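Uncharacterized protein (Staphylococcus aureus subsp. aureus, PDB 3H04) is of unknown function but has an alpha/beta-hydrolase fold and is probably a serine hydrolase related to feruloyl esterases and other carboxylesterases. Local coordinates at residues P203-H216 with E226-S238. Sequence-based numbering, arbitrary orientation.
Sequences PDELKTLPPVFIAH and EESEHIMNHVPHS
His216 and Ser228 share a short hydrogen bond, ND1 to OG 2.7 Å, with the hydroxyl in plane at the ring edge. Either atom could donate; with NE2 bonded to Val223 O, both ring nitrogens are engaged, fixing the rotation of the imidazole. In parallel-strand pairing, Val212 N donates to His237 O at 2.9 Å and 167°, while Ser238 CA makes a CA-H...O contact with Val212 O at 3.2 Å. A water accepts from His237 N and, 3.0 Å from Leu209 O, probably donates to it.

Among the apolar contacts, Ile214 CD1 lies 3.4 Å from Met232 SD, the two side chains running past one another with opposite sense. Val235, its CG1 anti to the carbonyl carbon (chi1 -60°), sends that methyl to Leu209 CD1 at 3.9 Å and to Leu206 CD2 at 4.2 Å. Pro203 CB sits over one His234 face in a CH-pi contact, 4.0 Å from the centroid.

Strand 212-217, helix 226-232 and strand 238-243 form a beta-alpha-beta unit at the sheet margin, the helix axis nearly antiparallel (159°) to that of segment 212-216. Leu209 and Ile231 meet Leu111 of helix 105-116, whereas Phe213, directed away from segment 226-238, packs on Val265 of helix 256-273.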
ATOM      1  N   PRO A 203     -12.988  13.438   6.693  1.00 22.34           N
ATOM      2  CA  PRO A 203     -14.276  13.043   6.087  1.00 21.83           C
ATOM      3  C   PRO A 203     -14.620  13.787   4.782  1.00 22.50           C
ATOM      4  O   PRO A 203     -15.099  13.156   3.828  1.00 21.28           O
ATOM      5  CB  PRO A 203     -15.277  13.395   7.177  1.00 22.26           C
ATOM      6  CG  PRO A 203     -14.537  13.151   8.421  1.00 22.67           C
ATOM      7  CD  PRO A 203     -13.170  13.740   8.131  1.00 23.02           C
ATOM      8  N   ASP A 204     -14.362  15.100   4.752  1.00 22.02           N
ATOM      9  CA  ASP A 204     -14.670  15.935   3.583  1.00 21.79           C
ATOM     10  C   ASP A 204     -13.802  15.601   2.378  1.00 21.21           C
ATOM     11  O   ASP A 204     -14.219  15.798   1.241  1.00 21.03           O
ATOM     12  CB  ASP A 204     -14.545  17.421   3.913  1.00 22.94           C
ATOM     13  CG  ASP A 204     -15.804  17.992   4.556  1.00 26.60           C
ATOM     14  OD1 ASP A 204     -16.814  17.246   4.673  1.00 31.13           O
ATOM     15  OD2 ASP A 204     -15.802  19.206   4.902  1.00 31.12           O
ATOM     16  N   GLU A 205     -12.603  15.080   2.649  1.00 19.69           N
ATOM     17  CA  GLU A 205     -11.682  14.599   1.659  1.00 19.02           C
ATOM     18  C   GLU A 205     -12.063  13.194   1.172  1.00 17.68           C
ATOM     19  O   GLU A 205     -12.045  12.954  -0.040  1.00 17.49           O
ATOM     20  CB  GLU A 205     -10.257  14.590   2.257  1.00 20.30           C
ATOM     21  CG  GLU A 205      -9.780  15.971   2.672  1.00 24.05           C
ATOM     22  CD  GLU A 205      -8.991  16.658   1.576  1.00 32.09           C
ATOM     23  OE1 GLU A 205      -9.401  16.562   0.379  1.00 31.55           O
ATOM     24  OE2 GLU A 205      -7.935  17.280   1.916  1.00 38.68           O
ATOM     25  N   LEU A 206     -12.475  12.312   2.087  1.00 15.90           N
ATOM     26  CA  LEU A 206     -12.966  10.979   1.705  1.00 16.04           C
ATOM     27  C   LEU A 206     -14.179  11.079   0.751  1.00 16.20           C
ATOM     28  O   LEU A 206     -14.309  10.333  -0.233  1.00 15.74           O
ATOM     29  CB  LEU A 206     -13.355  10.182   2.951  1.00 15.36           C
ATOM     30  CG  LEU A 206     -12.208   9.611   3.778  1.00 15.74           C
ATOM     31  CD1 LEU A 206     -12.773   8.983   5.046  1.00 14.24           C
ATOM     32  CD2 LEU A 206     -11.441   8.584   2.923  1.00 13.89           C
ATOM     33  N   LYS A 207     -15.063  12.029   1.071  1.00 16.77           N
ATOM     34  CA  LYS A 207     -16.262  12.312   0.286  1.00 17.67           C
ATOM     35  C   LYS A 207     -15.988  12.671  -1.167  1.00 17.59           C
ATOM     36  O   LYS A 207     -16.858  12.561  -2.013  1.00 16.09           O
ATOM     37  CB  LYS A 207     -17.011  13.486   0.895  1.00 19.40           C
ATOM     38  CG  LYS A 207     -17.810  13.168   2.120  1.00 22.69           C
ATOM     39  CD  LYS A 207     -18.789  14.331   2.436  1.00 26.23           C
ATOM     40  CE  LYS A 207     -19.885  14.518   1.422  1.00 28.37           C
ATOM     41  NZ  LYS A 207     -20.932  15.460   1.965  1.00 27.64           N
ATOM     42  N   THR A 208     -14.787  13.153  -1.447  1.00 16.68           N
ATOM     43  CA  THR A 208     -14.437  13.542  -2.799  1.00 18.90           C
ATOM     44  C   THR A 208     -13.519  12.553  -3.484  1.00 18.28           C
ATOM     45  O   THR A 208     -13.030  12.845  -4.562  1.00 18.68           O
ATOM     46  CB  THR A 208     -13.753  14.946  -2.791  1.00 19.35           C
ATOM     47  OG1 THR A 208     -12.507  14.841  -2.123  1.00 23.73           O
ATOM     48  CG2 THR A 208     -14.652  15.963  -2.094  1.00 23.34           C
ATOM     49  N   LEU A 209     -13.267  11.393  -2.867  1.00 17.81           N
ATOM     50  CA  LEU A 209     -12.392  10.406  -3.504  1.00 17.61           C
ATOM     51  C   LEU A 209     -13.049   9.772  -4.725  1.00 16.91           C
ATOM     52  O   LEU A 209     -14.284   9.675  -4.775  1.00 14.56           O
ATOM     53  CB  LEU A 209     -11.947   9.335  -2.521  1.00 17.95           C
ATOM     54  CG  LEU A 209     -10.926   9.679  -1.449  1.00 20.55           C
ATOM     55  CD1 LEU A 209     -10.611   8.434  -0.695  1.00 19.12           C
ATOM     56  CD2 LEU A 209      -9.649  10.310  -2.088  1.00 21.91           C
ATOM     57  N   PRO A 210     -12.238   9.352  -5.730  1.00 15.60           N
ATOM     58  CA  PRO A 210     -12.773   8.581  -6.853  1.00 15.56           C
ATOM     59  C   PRO A 210     -13.220   7.190  -6.355  1.00 14.55           C
ATOM     60  O   PRO A 210     -13.075   6.887  -5.190  1.00 14.66           O
ATOM     61  CB  PRO A 210     -11.573   8.476  -7.820  1.00 14.91           C
ATOM     62  CG  PRO A 210     -10.404   8.484  -6.922  1.00 15.11           C
ATOM     63  CD  PRO A 210     -10.776   9.465  -5.817  1.00 16.16           C
ATOM     64  N   PRO A 211     -13.781   6.347  -7.220  1.00 15.39           N
ATOM     65  CA  PRO A 211     -14.289   5.099  -6.664  1.00 15.03           C
ATOM     66  C   PRO A 211     -13.244   4.214  -6.020  1.00 15.38           C
ATOM     67  O   PRO A 211     -12.119   4.089  -6.528  1.00 16.53           O
ATOM     68  CB  PRO A 211     -14.885   4.385  -7.890  1.00 15.81           C
ATOM     69  CG  PRO A 211     -15.231   5.444  -8.844  1.00 15.19           C
ATOM     70  CD  PRO A 211     -14.162   6.498  -8.634  1.00 15.61           C
ATOM     71  N   VAL A 212     -13.637   3.548  -4.939  1.00 14.50           N
ATOM     72  CA  VAL A 212     -12.734   2.703  -4.180  1.00 15.43           C
ATOM     73  C   VAL A 212     -13.179   1.267  -4.135  1.00 15.10           C
ATOM     74  O   VAL A 212     -14.329   0.966  -3.713  1.00 16.33           O
ATOM     75  CB  VAL A 212     -12.577   3.156  -2.744  1.00 16.06           C
ATOM     76  CG1 VAL A 212     -11.467   2.311  -2.100  1.00 14.90           C
ATOM     77  CG2 VAL A 212     -12.238   4.724  -2.662  1.00 16.12           C
ATOM     78  N   PHE A 213     -12.319   0.362  -4.584  1.00 14.06           N
ATOM     79  CA  PHE A 213     -12.585  -1.106  -4.426  1.00 13.49           C
ATOM     80  C   PHE A 213     -11.924  -1.560  -3.131  1.00 13.99           C
ATOM     81  O   PHE A 213     -10.733  -1.314  -2.946  1.00 15.27           O
ATOM     82  CB  PHE A 213     -12.044  -1.859  -5.621  1.00 13.04           C
ATOM     83  CG  PHE A 213     -12.324  -3.349  -5.620  1.00 14.65           C
ATOM     84  CD1 PHE A 213     -13.336  -3.860  -6.382  1.00 15.19           C
ATOM     85  CD2 PHE A 213     -11.554  -4.226  -4.817  1.00 13.69           C
ATOM     86  CE1 PHE A 213     -13.614  -5.239  -6.394  1.00 15.68           C
ATOM     87  CE2 PHE A 213     -11.822  -5.594  -4.819  1.00 18.39           C
ATOM     88  CZ  PHE A 213     -12.866  -6.098  -5.603  1.00 14.98           C
ATOM     89  N   ILE A 214     -12.656  -2.199  -2.226  1.00 14.77           N
ATOM     90  CA  ILE A 214     -12.099  -2.606  -0.925  1.00 15.47           C
ATOM     91  C   ILE A 214     -12.218  -4.107  -0.817  1.00 15.52           C
ATOM     92  O   ILE A 214     -13.302  -4.644  -1.092  1.00 15.05           O
ATOM     93  CB  ILE A 214     -12.821  -1.937   0.239  1.00 17.00           C
ATOM     94  CG1 ILE A 214     -12.761  -0.387   0.047  1.00 19.16           C
ATOM     95  CG2 ILE A 214     -12.236  -2.465   1.598  1.00 16.56           C
ATOM     96  CD1 ILE A 214     -13.710   0.460   0.946  1.00 20.75           C
ATOM     97  N   ALA A 215     -11.118  -4.791  -0.416  1.00 15.76           N
ATOM     98  CA  ALA A 215     -11.171  -6.236  -0.044  1.00 14.82           C
ATOM     99  C   ALA A 215     -10.509  -6.307   1.332  1.00 13.96           C
ATOM    100  O   ALA A 215      -9.376  -5.786   1.497  1.00 14.48           O
ATOM    101  CB  ALA A 215     -10.448  -7.136  -1.065  1.00 14.68           C
ATOM    102  N   HIS A 216     -11.189  -6.885   2.298  1.00 13.34           N
ATOM    103  CA  HIS A 216     -10.723  -6.905   3.652  1.00 14.76           C
ATOM    104  C   HIS A 216     -11.339  -8.064   4.432  1.00 15.59           C
ATOM    105  O   HIS A 216     -12.469  -8.287   4.299  1.00 16.62           O
ATOM    106  CB  HIS A 216     -11.051  -5.570   4.295  1.00 15.88           C
ATOM    107  CG  HIS A 216     -10.175  -5.202   5.442  1.00 15.11           C
ATOM    108  ND1 HIS A 216      -9.836  -3.909   5.728  1.00 17.51           N
ATOM    109  CD2 HIS A 216      -9.593  -5.960   6.391  1.00 12.11           C
ATOM    110  CE1 HIS A 216      -9.076  -3.886   6.797  1.00 13.94           C
ATOM    111  NE2 HIS A 216      -8.913  -5.116   7.216  1.00 19.12           N
ATOM    112  N   GLU A 226     -12.756  -2.497  10.601  1.00 16.71           N
ATOM    113  CA  GLU A 226     -13.282  -1.138  10.804  1.00 17.38           C
ATOM    114  C   GLU A 226     -12.595  -0.014  10.024  1.00 16.61           C
ATOM    115  O   GLU A 226     -13.234   1.027   9.751  1.00 15.60           O
ATOM    116  CB  GLU A 226     -13.390  -0.774  12.307  1.00 18.25           C
ATOM    117  CG  GLU A 226     -14.403  -1.620  13.046  1.00 20.95           C
ATOM    118  CD  GLU A 226     -13.821  -2.939  13.665  1.00 22.43           C
ATOM    119  OE1 GLU A 226     -12.747  -3.450  13.260  1.00 21.61           O
ATOM    120  OE2 GLU A 226     -14.468  -3.472  14.583  1.00 30.36           O
ATOM    121  N   GLU A 227     -11.321  -0.185   9.636  1.00 16.65           N
ATOM    122  CA  GLU A 227     -10.658   0.847   8.823  1.00 17.70           C
ATOM    123  C   GLU A 227     -11.296   0.952   7.431  1.00 17.33           C
ATOM    124  O   GLU A 227     -11.433   2.060   6.870  1.00 18.19           O
ATOM    125  CB  GLU A 227      -9.154   0.607   8.704  1.00 15.82           C
ATOM    126  CG  GLU A 227      -8.403   0.741  10.048  1.00 18.33           C
ATOM    127  CD  GLU A 227      -8.679   2.121  10.716  1.00 21.09           C
ATOM    128  OE1 GLU A 227      -8.678   3.161   9.997  1.00 21.00           O
ATOM    129  OE2 GLU A 227      -8.918   2.171  11.946  1.00 20.44           O
ATOM    130  N   SER A 228     -11.719  -0.183   6.904  1.00 16.54           N
ATOM    131  CA  SER A 228     -12.447  -0.203   5.634  1.00 15.89           C
ATOM    132  C   SER A 228     -13.872   0.316   5.804  1.00 17.11           C
ATOM    133  O   SER A 228     -14.352   1.088   4.940  1.00 16.03           O
ATOM    134  CB  SER A 228     -12.488  -1.609   5.047  1.00 17.06           C
ATOM    135  OG  SER A 228     -11.257  -1.981   4.435  1.00 14.58           O
ATOM    136  N   GLU A 229     -14.541  -0.091   6.901  1.00 15.22           N
ATOM    137  CA  GLU A 229     -15.906   0.426   7.210  1.00 14.94           C
ATOM    138  C   GLU A 229     -15.857   1.946   7.329  1.00 15.27           C
ATOM    139  O   GLU A 229     -16.720   2.636   6.799  1.00 15.95           O
ATOM    140  CB  GLU A 229     -16.483  -0.200   8.485  1.00 15.49           C
ATOM    141  CG  GLU A 229     -16.650  -1.707   8.428  1.00 17.85           C
ATOM    142  CD  GLU A 229     -16.933  -2.377   9.789  1.00 19.73           C
ATOM    143  OE1 GLU A 229     -16.959  -1.708  10.853  1.00 18.33           O
ATOM    144  OE2 GLU A 229     -17.137  -3.602   9.756  1.00 22.20           O
ATOM    145  N   HIS A 230     -14.801   2.479   7.941  1.00 16.25           N
ATOM    146  CA  HIS A 230     -14.617   3.945   8.034  1.00 16.35           C
ATOM    147  C   HIS A 230     -14.602   4.634   6.650  1.00 16.54           C
ATOM    148  O   HIS A 230     -15.227   5.695   6.461  1.00 16.46           O
ATOM    149  CB  HIS A 230     -13.334   4.319   8.780  1.00 15.84           C
ATOM    150  CG  HIS A 230     -13.063   5.798   8.822  1.00 15.78           C
ATOM    151  ND1 HIS A 230     -13.877   6.682   9.486  1.00 18.83           N
ATOM    152  CD2 HIS A 230     -12.069   6.544   8.276  1.00 18.88           C
ATOM    153  CE1 HIS A 230     -13.411   7.909   9.342  1.00 21.71           C
ATOM    154  NE2 HIS A 230     -12.306   7.851   8.627  1.00 20.14           N
ATOM    155  N   ILE A 231     -13.902   4.031   5.695  1.00 15.78           N
ATOM    156  CA  ILE A 231     -13.823   4.601   4.354  1.00 16.05           C
ATOM    157  C   ILE A 231     -15.221   4.553   3.705  1.00 16.48           C
ATOM    158  O   ILE A 231     -15.721   5.566   3.196  1.00 17.61           O
ATOM    159  CB  ILE A 231     -12.763   3.852   3.532  1.00 15.68           C
ATOM    160  CG1 ILE A 231     -11.380   4.202   4.082  1.00 14.97           C
ATOM    161  CG2 ILE A 231     -12.818   4.258   2.091  1.00 15.94           C
ATOM    162  CD1 ILE A 231     -10.328   3.238   3.729  1.00 14.49           C
ATOM    163  N   MET A 232     -15.877   3.418   3.855  1.00 17.30           N
ATOM    164  CA  MET A 232     -17.240   3.224   3.335  1.00 18.69           C
ATOM    165  C   MET A 232     -18.267   4.118   4.010  1.00 17.89           C
ATOM    166  O   MET A 232     -19.366   4.300   3.470  1.00 19.00           O
ATOM    167  CB  MET A 232     -17.691   1.764   3.546  1.00 20.08           C
ATOM    168  CG  MET A 232     -16.651   0.733   3.188  1.00 27.44           C
ATOM    169  SD  MET A 232     -17.014  -0.189   1.685  1.00 30.05           S
ATOM    170  CE  MET A 232     -18.383  -1.130   2.284  1.00 35.94           C
ATOM    171  N   ASN A 233     -17.988   4.625   5.212  1.00 16.71           N
ATOM    172  CA  ASN A 233     -18.837   5.650   5.813  1.00 16.44           C
ATOM    173  C   ASN A 233     -18.851   7.018   5.097  1.00 16.20           C
ATOM    174  O   ASN A 233     -19.664   7.869   5.411  1.00 15.12           O
ATOM    175  CB  ASN A 233     -18.489   5.839   7.305  1.00 17.67           C
ATOM    176  CG  ASN A 233     -18.858   4.605   8.174  1.00 18.90           C
ATOM    177  OD1 ASN A 233     -19.555   3.675   7.748  1.00 20.78           O
ATOM    178  ND2 ASN A 233     -18.354   4.597   9.398  1.00 22.62           N
ATOM    179  N   HIS A 234     -17.971   7.242   4.132  1.00 16.04           N
ATOM    180  CA  HIS A 234     -17.839   8.581   3.524  1.00 16.19           C
ATOM    181  C   HIS A 234     -17.695   8.630   2.008  1.00 15.81           C
ATOM    182  O   HIS A 234     -18.095   9.612   1.411  1.00 15.55           O
ATOM    183  CB  HIS A 234     -16.608   9.287   4.145  1.00 16.67           C
ATOM    184  CG  HIS A 234     -16.795   9.591   5.602  1.00 15.73           C
ATOM    185  ND1 HIS A 234     -17.656  10.576   6.031  1.00 16.47           N
ATOM    186  CD2 HIS A 234     -16.367   8.954   6.718  1.00 16.35           C
ATOM    187  CE1 HIS A 234     -17.697  10.578   7.349  1.00 18.01           C
ATOM    188  NE2 HIS A 234     -16.921   9.610   7.795  1.00 16.74           N
ATOM    189  N   VAL A 235     -17.018   7.657   1.398  1.00 14.58           N
ATOM    190  CA  VAL A 235     -16.726   7.753  -0.048  1.00 14.85           C
ATOM    191  C   VAL A 235     -17.980   7.522  -0.880  1.00 14.03           C
ATOM    192  O   VAL A 235     -18.900   6.771  -0.432  1.00 13.26           O
ATOM    193  CB  VAL A 235     -15.572   6.839  -0.558  1.00 14.53           C
ATOM    194  CG1 VAL A 235     -14.240   7.178   0.178  1.00 12.92           C
ATOM    195  CG2 VAL A 235     -15.947   5.349  -0.465  1.00 15.10           C
ATOM    196  N   PRO A 236     -18.064   8.199  -2.052  1.00 14.32           N
ATOM    197  CA  PRO A 236     -19.311   8.146  -2.781  1.00 14.87           C
ATOM    198  C   PRO A 236     -19.537   6.861  -3.599  1.00 14.20           C
ATOM    199  O   PRO A 236     -20.681   6.519  -3.895  1.00 13.77           O
ATOM    200  CB  PRO A 236     -19.247   9.385  -3.717  1.00 15.08           C
ATOM    201  CG  PRO A 236     -17.741   9.765  -3.759  1.00 15.23           C
ATOM    202  CD  PRO A 236     -17.212   9.356  -2.458  1.00 14.14           C
ATOM    203  N   HIS A 237     -18.456   6.181  -3.966  1.00 14.18           N
ATOM    204  CA  HIS A 237     -18.559   4.975  -4.768  1.00 15.01           C
ATOM    205  C   HIS A 237     -17.613   3.951  -4.195  1.00 14.96           C
ATOM    206  O   HIS A 237     -16.378   4.216  -4.146  1.00 14.82           O
ATOM    207  CB  HIS A 237     -18.157   5.266  -6.223  1.00 15.01           C
ATOM    208  CG  HIS A 237     -18.898   6.411  -6.833  1.00 15.33           C
ATOM    209  ND1 HIS A 237     -18.329   7.659  -7.005  1.00 19.63           N
ATOM    210  CD2 HIS A 237     -20.156   6.509  -7.277  1.00 16.14           C
ATOM    211  CE1 HIS A 237     -19.218   8.474  -7.541  1.00 14.60           C
ATOM    212  NE2 HIS A 237     -20.337   7.801  -7.717  1.00 18.35           N
ATOM    213  N   SER A 238     -18.181   2.823  -3.736  1.00 13.63           N
ATOM    214  CA  SER A 238     -17.373   1.727  -3.202  1.00 14.02           C
ATOM    215  C   SER A 238     -17.905   0.388  -3.625  1.00 14.55           C
ATOM    216  O   SER A 238     -19.063   0.227  -3.948  1.00 12.01           O
ATOM    217  CB  SER A 238     -17.198   1.781  -1.651  1.00 13.92           C
ATOM    218  OG  SER A 238     -18.416   1.594  -0.921  1.00 16.46           O
TER
HETATM  219  O   HOH W   1     -15.725   7.099  -4.099  1.00 16.59           O